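Local structure of proton-dependent oligopeptide transporter family protein (Xanthomonas campestris, 6EI3) at residues V349-L354 with E410-A415. The protein probably carries short peptides across the membrane, driven by protons, as a major facilitator superfamily transporter of the POT family captured in an auto-inhibited state. Sequence-based numbering, arbitrary orientation.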
loop_
_atom_site.group_PDB
_atom_site.type_symbol
_atom_site.label_atom_id
_atom_site.label_comp_id
_atom_site.label_asym_id
_atom_site.label_seq_id
_atom_site.Cartn_x
_atom_site.Cartn_y
_atom_site.Cartn_z
ATOM N N VAL A 349 19.465 -18.694 2.015
ATOM C CA VAL A 349 20.883 -18.354 2.215
ATOM C C VAL A 349 21.123 -17.412 3.412
ATOM O O VAL A 349 21.828 -17.808 4.337
ATOM C CB VAL A 349 21.560 -17.806 0.914
ATOM C CG1 VAL A 349 23.053 -17.555 1.120
ATOM C CG2 VAL A 349 21.331 -18.735 -0.278
ATOM N N LEU A 350 20.586 -16.169 3.371
ATOM C CA LEU A 350 20.831 -15.133 4.379
ATOM C C LEU A 350 20.319 -15.454 5.795
ATOM O O LEU A 350 21.100 -15.318 6.732
ATOM C CB LEU A 350 20.318 -13.761 3.924
ATOM C CG LEU A 350 20.687 -12.555 4.807
ATOM C CD1 LEU A 350 22.200 -12.396 4.951
ATOM C CD2 LEU A 350 20.071 -11.295 4.277
ATOM N N TYR A 351 19.027 -15.811 5.962
ATOM C CA TYR A 351 18.470 -16.124 7.292
ATOM C C TYR A 351 19.145 -17.361 7.880
ATOM O O TYR A 351 19.719 -17.215 8.965
ATOM C CB TYR A 351 16.927 -16.206 7.328
ATOM C CG TYR A 351 16.209 -14.976 6.805
ATOM C CD1 TYR A 351 16.781 -13.708 6.905
ATOM C CD2 TYR A 351 14.938 -15.074 6.243
ATOM C CE1 TYR A 351 16.140 -12.580 6.399
ATOM C CE2 TYR A 351 14.273 -13.945 5.757
ATOM C CZ TYR A 351 14.876 -12.701 5.844
ATOM O OH TYR A 351 14.233 -11.589 5.362
ATOM N N PRO A 352 19.255 -18.512 7.149
ATOM C CA PRO A 352 19.989 -19.665 7.707
ATOM C C PRO A 352 21.432 -19.347 8.089
ATOM O O PRO A 352 21.861 -19.799 9.137
ATOM C CB PRO A 352 19.889 -20.713 6.601
ATOM C CG PRO A 352 18.614 -20.395 5.923
ATOM C CD PRO A 352 18.650 -18.885 5.850
ATOM N N LEU A 353 22.145 -18.507 7.302
ATOM C CA LEU A 353 23.520 -18.073 7.606
ATOM C C LEU A 353 23.536 -17.369 8.954
ATOM O O LEU A 353 24.180 -17.856 9.878
ATOM C CB LEU A 353 24.086 -17.142 6.508
ATOM C CG LEU A 353 25.479 -16.515 6.745
ATOM C CD1 LEU A 353 26.603 -17.584 6.771
ATOM C CD2 LEU A 353 25.790 -15.461 5.698
ATOM N N LEU A 354 22.762 -16.259 9.064
ATOM C CA LEU A 354 22.589 -15.401 10.242
ATOM C C LEU A 354 22.272 -16.213 11.507
ATOM O O LEU A 354 22.870 -15.944 12.545
ATOM C CB LEU A 354 21.484 -14.351 9.959
ATOM C CG LEU A 354 21.894 -12.912 9.564
ATOM C CD1 LEU A 354 23.133 -12.869 8.674
ATOM C CD2 LEU A 354 20.739 -12.182 8.884
ATOM N N GLU A 410 12.136 -4.032 1.149
ATOM C CA GLU A 410 10.762 -4.519 0.981
ATOM C C GLU A 410 10.596 -5.957 1.482
ATOM O O GLU A 410 9.694 -6.214 2.269
ATOM C CB GLU A 410 10.327 -4.425 -0.488
ATOM C CG GLU A 410 8.944 -5.011 -0.734
ATOM C CD GLU A 410 8.543 -5.258 -2.173
ATOM O OE1 GLU A 410 9.387 -5.098 -3.082
ATOM O OE2 GLU A 410 7.360 -5.596 -2.390
ATOM N N VAL A 411 11.470 -6.880 1.030
ATOM C CA VAL A 411 11.462 -8.292 1.431
ATOM C C VAL A 411 11.647 -8.420 2.967
ATOM O O VAL A 411 10.994 -9.258 3.594
ATOM C CB VAL A 411 12.520 -9.107 0.616
ATOM C CG1 VAL A 411 12.807 -10.456 1.251
ATOM C CG2 VAL A 411 12.078 -9.283 -0.842
ATOM N N LEU A 412 12.461 -7.533 3.562
ATOM C CA LEU A 412 12.720 -7.517 5.002
ATOM C C LEU A 412 11.556 -6.932 5.822
ATOM O O LEU A 412 11.286 -7.444 6.906
ATOM C CB LEU A 412 14.004 -6.742 5.326
ATOM C CG LEU A 412 15.350 -7.379 4.976
ATOM C CD1 LEU A 412 16.477 -6.341 5.116
ATOM C CD2 LEU A 412 15.661 -8.571 5.883
ATOM N N VAL A 413 10.895 -5.853 5.358
ATOM C CA VAL A 413 9.851 -5.270 6.210
ATOM C C VAL A 413 8.417 -5.597 5.711
ATOM O O VAL A 413 7.563 -5.962 6.528
ATOM C CB VAL A 413 10.070 -3.748 6.505
ATOM C CG1 VAL A 413 10.071 -2.895 5.242
ATOM C CG2 VAL A 413 9.072 -3.211 7.541
ATOM N N SER A 414 8.156 -5.444 4.404
ATOM C CA SER A 414 6.829 -5.648 3.823
ATOM C C SER A 414 6.373 -7.084 3.875
ATOM O O SER A 414 5.257 -7.323 4.338
ATOM C CB SER A 414 6.749 -5.090 2.404
ATOM O OG SER A 414 5.407 -5.111 1.962
ATOM N N ALA A 415 7.237 -8.041 3.477
ATOM C CA ALA A 415 6.909 -9.466 3.541
ATOM C C ALA A 415 6.789 -9.984 5.004
ATOM O O ALA A 415 6.009 -10.889 5.262
ATOM C CB ALA A 415 7.948 -10.275 2.777
HETATM O O HOH W 1 11.526 -11.571 5.083
#
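Y351 reaches from helix 334-357 to V411 and L412 of helix 400-424, the CA atoms of Y351 and L412 lying 10.6 Å apart. The side chain sets out from a CB that already heads for the partner helix. With CG opposite the carbonyl carbon (chi1 -55°), the ring extends straight into the gap. Its first atoms, CB, CG and the two CD carbons, meet neither V411 nor L412; R366, from helix 363-389, makes a cation-pi contact with the ring. Contact with the partner helix starts further out, at CE1, which packs against CD2 of L412 at 4.1 Å. L412 CD2 lies near the ring plane, at the edge, 3.4 Å from Y351 OH. L412 leaves its backbone at an angle to the gap, but its end carries CD2 to the phenol.

In this major facilitator superfamily fold the two helices belong to the C-terminal half of the transporter, and F373, which the L412 side chain also touches, lines pockets for bound monoacylglycerol lipid. At the tip, Y351 OH passes V411 CG1 at a loose 4.5 Å. The phenol OH does not bond to the partner helix directly, since V411 O is 4.4 Å from it. A water bridges them: it is 2.7 Å from Y351 OH and donates to V411 O across 2.8 Å, the two links opening at about 105°, close to tetrahedral. A415 N, one turn on, bonds to E410 O (3.3 Å) rather than to V411 O, which takes the water's hydrogen. The OH is also hydrogen-bonded to N346 ND2, five residues earlier on its own helix, so water and amide together hold the end of this buried ring. One residue beyond Y351, P352 has no amide hydrogen to give the preceding turn, and the helix kinks there.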